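PDB 2PLN: response regulator from Helicobacter pylori, which probably binds promoter DNA to regulate transcription, as an orphan response regulator of which this construct holds the N-terminal receiver domain. Local coordinates for residues L23-S28 against M67-N72; L90-N95 against K115-I120. All blocks are in the same frame, centred on the assembly; numbering follows the deposited sequence.

Interaction 1 of 2, residues L23-S28 against M67-N72; sequences LIEKNS and MVSDKN
Ile24 is held through both its N-H and its C=O by the neighbouring parallel segment: its N donates to Met67 O at 2.8 Å, nearly in line with that carbonyl, and its O accepts from Ser69 N at 3.0 Å. A water beside these bonds donates to Ile24 O and, weakly, to Met67 O, and is also hydrogen-bonded to Ser69 OG.

Apolar contacts alternate between the two faces of the sheet. On one face Leu23 and Met67, a selenomethionine, meet at an angle through their methyl ends, CD2 to CE at 3.7 Å; the bend at chi3 of Met67 (55°) brings CE round to Leu23. On the other, Ile24 and Val68 run side by side, with Ile24 CB 4.0 Å from Val68 CG2.

Among the polar side chains, Glu25 OE2 lies 3.3 Å from Ser69 OG, a weak bond, and unsettled because the hydroxyl proton has another acceptor nearby; the carboxylate's stronger partner is Lys115. Glu25 OE1 takes the N-H of Asn27 on its anti lone pair.

Helix 28-40 covers the Leu23 and Met67 face and helix 73-83 the Ile24 and Val68 face, while strands 44-48 and 88-93 flank the pair within the sheet.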
ATOM      1  N   LEU A  23       8.062   0.734  15.509  1.00 11.83           N
ATOM      2  CA  LEU A  23       6.612   0.536  15.613  1.00 13.09           C
ATOM      3  C   LEU A  23       6.134   1.437  16.709  1.00 13.57           C
ATOM      4  O   LEU A  23       6.529   1.255  17.863  1.00 14.24           O
ATOM      5  CB  LEU A  23       6.256  -0.929  15.961  1.00 13.42           C
ATOM      6  CG  LEU A  23       6.695  -2.033  14.992  1.00 14.75           C
ATOM      7  CD1 LEU A  23       6.589  -3.484  15.577  1.00 16.74           C
ATOM      8  CD2 LEU A  23       5.970  -1.924  13.628  1.00 14.73           C
ATOM      9  N   ILE A  24       5.322   2.432  16.355  1.00 13.47           N
ATOM     10  CA  ILE A  24       4.682   3.276  17.375  1.00 13.25           C
ATOM     11  C   ILE A  24       3.283   2.739  17.603  1.00 13.70           C
ATOM     12  O   ILE A  24       2.419   2.876  16.766  1.00 13.32           O
ATOM     13  CB  ILE A  24       4.709   4.765  16.997  1.00 13.16           C
ATOM     14  CG1 ILE A  24       6.181   5.222  16.802  1.00 12.61           C
ATOM     15  CG2 ILE A  24       3.940   5.619  18.085  1.00 12.32           C
ATOM     16  CD1 ILE A  24       6.372   6.526  16.031  1.00 13.20           C
ATOM     17  N   GLU A  25       3.084   2.109  18.754  1.00 15.90           N
ATOM     18  CA  GLU A  25       1.899   1.301  19.003  1.00 17.35           C
ATOM     19  C   GLU A  25       1.658   1.219  20.522  1.00 19.03           C
ATOM     20  O   GLU A  25       2.515   0.733  21.290  1.00 18.71           O
ATOM     21  CB  GLU A  25       2.091  -0.089  18.396  1.00 18.03           C
ATOM     22  CG  GLU A  25       0.949  -1.074  18.671  1.00 18.24           C
ATOM     23  CD  GLU A  25      -0.438  -0.509  18.320  1.00 21.11           C
ATOM     24  OE1 GLU A  25      -1.217  -0.238  19.270  1.00 20.96           O
ATOM     25  OE2 GLU A  25      -0.755  -0.320  17.106  1.00 19.75           O
ATOM     26  N   LYS A  26       0.506   1.739  20.920  1.00 20.04           N
ATOM     27  CA  LYS A  26       0.070   1.870  22.323  1.00 22.61           C
ATOM     28  C   LYS A  26      -0.209   0.506  22.947  1.00 22.52           C
ATOM     29  O   LYS A  26      -0.033   0.315  24.163  1.00 23.41           O
ATOM     30  CB  LYS A  26      -1.218   2.712  22.319  1.00 23.39           C
ATOM     31  CG  LYS A  26      -1.839   3.067  23.652  1.00 27.88           C
ATOM     32  CD  LYS A  26      -3.201   3.699  23.414  1.00 31.34           C
ATOM     33  CE  LYS A  26      -3.993   3.845  24.716  1.00 33.91           C
ATOM     34  NZ  LYS A  26      -4.220   2.519  25.384  1.00 37.90           N
ATOM     35  N   ASN A  27      -0.641  -0.442  22.121  1.00 21.42           N
ATOM     36  CA  ASN A  27      -1.019  -1.766  22.581  1.00 22.10           C
ATOM     37  C   ASN A  27       0.200  -2.686  22.623  1.00 22.22           C
ATOM     38  O   ASN A  27       0.668  -3.173  21.592  1.00 21.59           O
ATOM     39  CB  ASN A  27      -2.144  -2.288  21.691  1.00 21.74           C
ATOM     40  CG  ASN A  27      -2.620  -3.679  22.056  1.00 23.54           C
ATOM     41  OD1 ASN A  27      -3.671  -4.117  21.585  1.00 29.54           O
ATOM     42  ND2 ASN A  27      -1.876  -4.372  22.860  1.00 21.54           N
ATOM     43  N   SER A  28       0.740  -2.922  23.821  1.00 23.07           N
ATOM     44  CA  SER A  28       2.054  -3.592  23.910  1.00 23.54           C
ATOM     45  C   SER A  28       2.026  -5.046  23.452  1.00 22.88           C
ATOM     46  O   SER A  28       3.018  -5.564  22.927  1.00 22.89           O
ATOM     47  CB  SER A  28       2.647  -3.491  25.319  1.00 24.85           C
ATOM     48  OG  SER A  28       1.931  -4.330  26.206  1.00 27.70           O
HETATM   49  N   MSE A  67       6.075   2.423  11.381  1.00 14.19           N
HETATM   50  CA  MSE A  67       4.631   2.320  11.345  1.00 16.40           C
HETATM   51  C   MSE A  67       4.052   2.980  12.581  1.00 15.25           C
HETATM   52  O   MSE A  67       4.461   2.682  13.708  1.00 14.63           O
HETATM   53  CB  MSE A  67       4.159   0.867  11.263  1.00 16.67           C
HETATM   54  CG  MSE A  67       2.659   0.812  10.985  1.00 17.23           C
HETATM   55 SE   MSE A  67       2.016  -0.907  10.405  1.00 28.01          SE
HETATM   56  CE  MSE A  67       2.674  -1.981  11.863  1.00 18.89           C
ATOM     57  N   VAL A  68       3.118   3.895  12.376  1.00 14.58           N
ATOM     58  CA  VAL A  68       2.607   4.703  13.484  1.00 14.57           C
ATOM     59  C   VAL A  68       1.094   4.580  13.565  1.00 15.78           C
ATOM     60  O   VAL A  68       0.398   4.719  12.556  1.00 14.19           O
ATOM     61  CB  VAL A  68       3.066   6.189  13.380  1.00 15.19           C
ATOM     62  CG1 VAL A  68       2.744   6.828  11.999  1.00 15.95           C
ATOM     63  CG2 VAL A  68       2.478   7.044  14.503  1.00 15.39           C
ATOM     64  N   SER A  69       0.619   4.267  14.764  1.00 18.10           N
ATOM     65  CA  SER A  69      -0.798   4.356  15.144  1.00 22.16           C
ATOM     66  C   SER A  69      -0.819   5.297  16.302  1.00 24.01           C
ATOM     67  O   SER A  69      -0.270   4.988  17.362  1.00 25.62           O
ATOM     68  CB  SER A  69      -1.339   3.022  15.643  1.00 22.45           C
ATOM     69  OG  SER A  69      -0.985   1.983  14.781  1.00 25.21           O
ATOM     70  N   ASP A  70      -1.417   6.456  16.090  1.00 26.00           N
ATOM     71  CA  ASP A  70      -1.510   7.497  17.090  1.00 27.57           C
ATOM     72  C   ASP A  70      -2.540   8.513  16.584  1.00 28.86           C
ATOM     73  O   ASP A  70      -2.748   8.653  15.381  1.00 28.40           O
ATOM     74  CB  ASP A  70      -0.166   8.190  17.229  1.00 27.54           C
ATOM     75  CG  ASP A  70      -0.107   9.123  18.425  1.00 28.36           C
ATOM     76  OD1 ASP A  70      -0.307  10.347  18.241  1.00 26.94           O
ATOM     77  OD2 ASP A  70       0.151   8.708  19.571  1.00 28.65           O
ATOM     78  N   LYS A  71      -3.156   9.246  17.507  1.00 30.19           N
ATOM     79  CA  LYS A  71      -4.124  10.285  17.150  1.00 31.55           C
ATOM     80  C   LYS A  71      -3.504  11.405  16.332  1.00 30.65           C
ATOM     81  O   LYS A  71      -4.157  11.960  15.446  1.00 31.09           O
ATOM     82  CB  LYS A  71      -4.774  10.884  18.410  1.00 31.31           C
ATOM     83  CG  LYS A  71      -5.540   9.884  19.286  1.00 34.01           C
ATOM     84  CD  LYS A  71      -6.437  10.588  20.325  1.00 33.93           C
ATOM     85  CE  LYS A  71      -5.723  11.718  21.084  1.00 37.68           C
ATOM     86  NZ  LYS A  71      -4.696  11.207  22.042  1.00 40.03           N
ATOM     87  N   ASN A  72      -2.270  11.773  16.660  1.00 29.67           N
ATOM     88  CA  ASN A  72      -1.573  12.874  15.984  1.00 28.40           C
ATOM     89  C   ASN A  72      -0.628  12.362  14.911  1.00 26.88           C
ATOM     90  O   ASN A  72       0.457  12.949  14.676  1.00 26.01           O
ATOM     91  CB  ASN A  72      -0.762  13.707  16.995  1.00 29.26           C
ATOM     92  CG  ASN A  72      -1.598  14.236  18.138  1.00 31.26           C
ATOM     93  OD1 ASN A  72      -2.672  14.799  17.935  1.00 33.10           O
ATOM     94  ND2 ASN A  72      -1.082  14.093  19.356  1.00 33.34           N
TER
HETATM   95  O   HOH W   1       2.061   0.971  14.629  1.00 21.90           O
HETATM   96  O   HOH W   2      -0.978   3.349  19.025  1.00 30.43           O

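Interaction 2 of 2, residues L90-N95 against K115-I120; sequences LVSSDN and KPYRSI
Ser92 and Tyr117 meet hydroxyl to hydroxyl, with OG and OH only 2.5 Å apart, a very short hydrogen bond in which either group could be the donor. With its OG anti to the backbone N (chi1 158°), Ser92 approaches the ring obliquely at its phenol end. Lys115 CG comes within 3.0 Å of the same OG, at roughly a right angle to the bond to the tyrosine, so the serine hydroxyl is closely packed by both.

The backbones join one residue further on. Lys115 N donates to Ser93 O at 2.7 Å; the N-H...O line is almost straight, but the donor stands well above the carbonyl plane. Next to it, Lys115 CB packs against Asp94 CA at 3.9 Å.

Other residues set these groups in place. The peptide between Lys115 and Pro116 is cis, and beyond it the chain turns to present Tyr117, whose ring also rests on Met67 and on Leu30 and Ile34 of helix 28-40. Lys115 bends at chi3 (86°) and ends in a salt bridge with Glu25, while Ser93 OG accepts from Asn95 N in an ST turn and bonds Glu100. Farther along, Arg118 forms a salt bridge with Glu101 of the second subunit.

A serine or threonine near the end of strand 88-93, here Ser92, facing a lysine followed by a cis-proline after strand 111-114, is the usual arrangement in CheY-like receiver domains, where serine or threonine and lysine border the phosphorylation pocket.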
ATOM      1  N   LEU A  90       4.350   4.239   7.325  1.00 11.29           N
ATOM      2  CA  LEU A  90       3.038   3.547   7.236  1.00 11.00           C
ATOM      3  C   LEU A  90       2.183   4.055   8.366  1.00 11.27           C
ATOM      4  O   LEU A  90       2.628   4.100   9.521  1.00 11.06           O
ATOM      5  CB  LEU A  90       3.180   2.021   7.366  1.00 10.65           C
ATOM      6  CG  LEU A  90       4.308   1.309   6.592  1.00 12.41           C
ATOM      7  CD1 LEU A  90       4.162  -0.217   6.684  1.00 11.62           C
ATOM      8  CD2 LEU A  90       4.344   1.765   5.085  1.00 14.11           C
ATOM      9  N   VAL A  91       0.974   4.480   8.034  1.00 11.85           N
ATOM     10  CA  VAL A  91       0.026   4.974   9.038  1.00 12.72           C
ATOM     11  C   VAL A  91      -0.975   3.857   9.206  1.00 13.74           C
ATOM     12  O   VAL A  91      -1.518   3.351   8.231  1.00 13.17           O
ATOM     13  CB  VAL A  91      -0.709   6.255   8.530  1.00 12.52           C
ATOM     14  CG1 VAL A  91      -1.870   6.621   9.432  1.00 12.98           C
ATOM     15  CG2 VAL A  91       0.271   7.432   8.431  1.00 14.10           C
ATOM     16  N   SER A  92      -1.223   3.475  10.453  1.00 15.52           N
ATOM     17  CA  SER A  92      -2.213   2.464  10.765  1.00 18.90           C
ATOM     18  C   SER A  92      -3.255   3.089  11.727  1.00 19.96           C
ATOM     19  O   SER A  92      -2.893   3.854  12.639  1.00 20.62           O
ATOM     20  CB  SER A  92      -1.447   1.254  11.325  1.00 19.99           C
ATOM     21  OG  SER A  92      -2.259   0.415  12.097  1.00 26.38           O
ATOM     22  N   SER A  93      -4.537   2.802  11.509  1.00 21.09           N
ATOM     23  CA  SER A  93      -5.630   3.494  12.249  1.00 22.67           C
ATOM     24  C   SER A  93      -6.751   2.540  12.714  1.00 24.21           C
ATOM     25  O   SER A  93      -7.230   1.734  11.940  1.00 24.18           O
ATOM     26  CB  SER A  93      -6.210   4.619  11.375  1.00 21.75           C
ATOM     27  OG  SER A  93      -7.219   5.359  12.052  1.00 22.23           O
ATOM     28  N   ASP A  94      -7.149   2.640  13.982  1.00 26.90           N
ATOM     29  CA  ASP A  94      -8.303   1.887  14.514  1.00 30.14           C
ATOM     30  C   ASP A  94      -9.631   2.615  14.229  1.00 30.50           C
ATOM     31  O   ASP A  94     -10.733   2.083  14.489  1.00 31.33           O
ATOM     32  CB  ASP A  94      -8.153   1.726  16.029  1.00 31.59           C
ATOM     33  CG  ASP A  94      -8.031   3.057  16.718  1.00 34.94           C
ATOM     34  OD1 ASP A  94      -8.962   3.886  16.562  1.00 39.27           O
ATOM     35  OD2 ASP A  94      -7.031   3.395  17.391  1.00 39.00           O
ATOM     36  N   ASN A  95      -9.538   3.851  13.742  1.00 30.04           N
ATOM     37  CA  ASN A  95     -10.727   4.520  13.215  1.00 29.42           C
ATOM     38  C   ASN A  95     -10.454   5.076  11.829  1.00 28.00           C
ATOM     39  O   ASN A  95     -10.315   6.294  11.678  1.00 27.29           O
ATOM     40  CB  ASN A  95     -11.231   5.636  14.141  1.00 29.82           C
ATOM     41  CG  ASN A  95     -12.606   6.198  13.702  1.00 31.88           C
ATOM     42  OD1 ASN A  95     -13.473   5.471  13.181  1.00 34.11           O
ATOM     43  ND2 ASN A  95     -12.798   7.491  13.919  1.00 33.78           N
ATOM     44  N   LYS A 115      -6.801  -0.850  11.170  1.00 22.22           N
ATOM     45  CA  LYS A 115      -6.760  -1.805  12.269  1.00 24.99           C
ATOM     46  C   LYS A 115      -8.201  -2.189  12.601  1.00 26.30           C
ATOM     47  O   LYS A 115      -9.107  -1.342  12.494  1.00 26.76           O
ATOM     48  CB  LYS A 115      -6.131  -1.171  13.498  1.00 24.83           C
ATOM     49  CG  LYS A 115      -4.661  -0.895  13.321  1.00 25.83           C
ATOM     50  CD  LYS A 115      -4.117  -0.129  14.509  1.00 26.80           C
ATOM     51  CE  LYS A 115      -3.705  -1.060  15.604  1.00 27.85           C
ATOM     52  NZ  LYS A 115      -3.349  -0.236  16.803  1.00 30.94           N
ATOM     53  N   PRO A 116      -8.431  -3.428  13.030  1.00 28.19           N
ATOM     54  CA  PRO A 116      -7.404  -4.496  13.179  1.00 28.66           C
ATOM     55  C   PRO A 116      -6.814  -5.071  11.892  1.00 29.00           C
ATOM     56  O   PRO A 116      -7.480  -5.065  10.854  1.00 30.10           O
ATOM     57  CB  PRO A 116      -8.142  -5.590  13.977  1.00 29.43           C
ATOM     58  CG  PRO A 116      -9.582  -5.297  13.840  1.00 28.88           C
ATOM     59  CD  PRO A 116      -9.767  -3.850  13.492  1.00 27.98           C
ATOM     60  N   TYR A 117      -5.572  -5.568  11.961  1.00 28.33           N
ATOM     61  CA  TYR A 117      -4.872  -6.138  10.796  1.00 27.75           C
ATOM     62  C   TYR A 117      -5.479  -7.466  10.312  1.00 28.97           C
ATOM     63  O   TYR A 117      -6.083  -8.200  11.100  1.00 29.46           O
ATOM     64  CB  TYR A 117      -3.365  -6.311  11.077  1.00 25.80           C
ATOM     65  CG  TYR A 117      -2.688  -5.054  11.563  1.00 24.67           C
ATOM     66  CD1 TYR A 117      -2.266  -4.919  12.893  1.00 21.94           C
ATOM     67  CD2 TYR A 117      -2.503  -3.978  10.708  1.00 24.53           C
ATOM     68  CE1 TYR A 117      -1.670  -3.757  13.339  1.00 19.49           C
ATOM     69  CE2 TYR A 117      -1.894  -2.815  11.151  1.00 23.89           C
ATOM     70  CZ  TYR A 117      -1.482  -2.702  12.455  1.00 22.56           C
ATOM     71  OH  TYR A 117      -0.890  -1.526  12.855  1.00 19.80           O
ATOM     72  N   ARG A 118      -5.305  -7.775   9.019  1.00 29.70           N
ATOM     73  CA  ARG A 118      -5.803  -9.030   8.434  1.00 29.68           C
ATOM     74  C   ARG A 118      -5.196 -10.228   9.164  1.00 29.15           C
ATOM     75  O   ARG A 118      -5.880 -11.224   9.463  1.00 29.77           O
ATOM     76  CB  ARG A 118      -5.507  -9.098   6.928  1.00 30.55           C
ATOM     77  CG  ARG A 118      -6.418 -10.056   6.165  1.00 32.46           C
ATOM     78  CD  ARG A 118      -6.666  -9.701   4.701  1.00 35.54           C
ATOM     79  NE  ARG A 118      -7.670  -8.645   4.536  1.00 39.19           N
ATOM     80  CZ  ARG A 118      -7.387  -7.368   4.276  1.00 39.72           C
ATOM     81  NH1 ARG A 118      -6.127  -6.978   4.145  1.00 41.89           N
ATOM     82  NH2 ARG A 118      -8.356  -6.470   4.137  1.00 42.06           N
ATOM     83  N   SER A 119      -3.907 -10.106   9.455  1.00 27.37           N
ATOM     84  CA  SER A 119      -3.109 -11.099  10.168  1.00 24.81           C
ATOM     85  C   SER A 119      -1.726 -10.509  10.305  1.00 23.14           C
ATOM     86  O   SER A 119      -1.341  -9.600   9.523  1.00 22.33           O
ATOM     87  CB  SER A 119      -3.056 -12.457   9.430  1.00 24.87           C
ATOM     88  OG  SER A 119      -2.039 -12.572   8.449  1.00 23.57           O
ATOM     89  N   ILE A 120      -0.969 -11.021  11.272  1.00 21.21           N
ATOM     90  CA  ILE A 120       0.457 -10.646  11.374  1.00 19.76           C
ATOM     91  C   ILE A 120       1.226 -10.989  10.083  1.00 19.15           C
ATOM     92  O   ILE A 120       1.981 -10.144   9.586  1.00 18.60           O
ATOM     93  CB  ILE A 120       1.114 -11.275  12.633  1.00 19.71           C
ATOM     94  CG1 ILE A 120       0.481 -10.715  13.910  1.00 20.48           C
ATOM     95  CG2 ILE A 120       2.657 -11.166  12.554  1.00 19.37           C
ATOM     96  CD1 ILE A 120       0.670  -9.241  14.184  1.00 20.22           C
TER

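In the fold
The two contacts lie with centres about 10 Å apart at the C-terminal ends of the strands of one parallel sheet, whose strand order 2-1-3-4-5 is that of the CheY-like receiver fold. Along the chain, both segments of interaction 1 precede those of interaction 2, and strands 65-68 and 88-93 are neighbours, joined where Val68 N meets Leu90 O. Across the strand ends, the salt bridge from Glu25 OE2 to Lys115 NZ, at 2.6 Å, links the loop after strand 20-24 to the loop after strand 111-114. Together the two contacts frame the region that forms the phosphorylation pocket in relatives; Ser69 occupies the position where those proteins usually carry the phosphoacceptor aspartate, consistent with an atypical regulator.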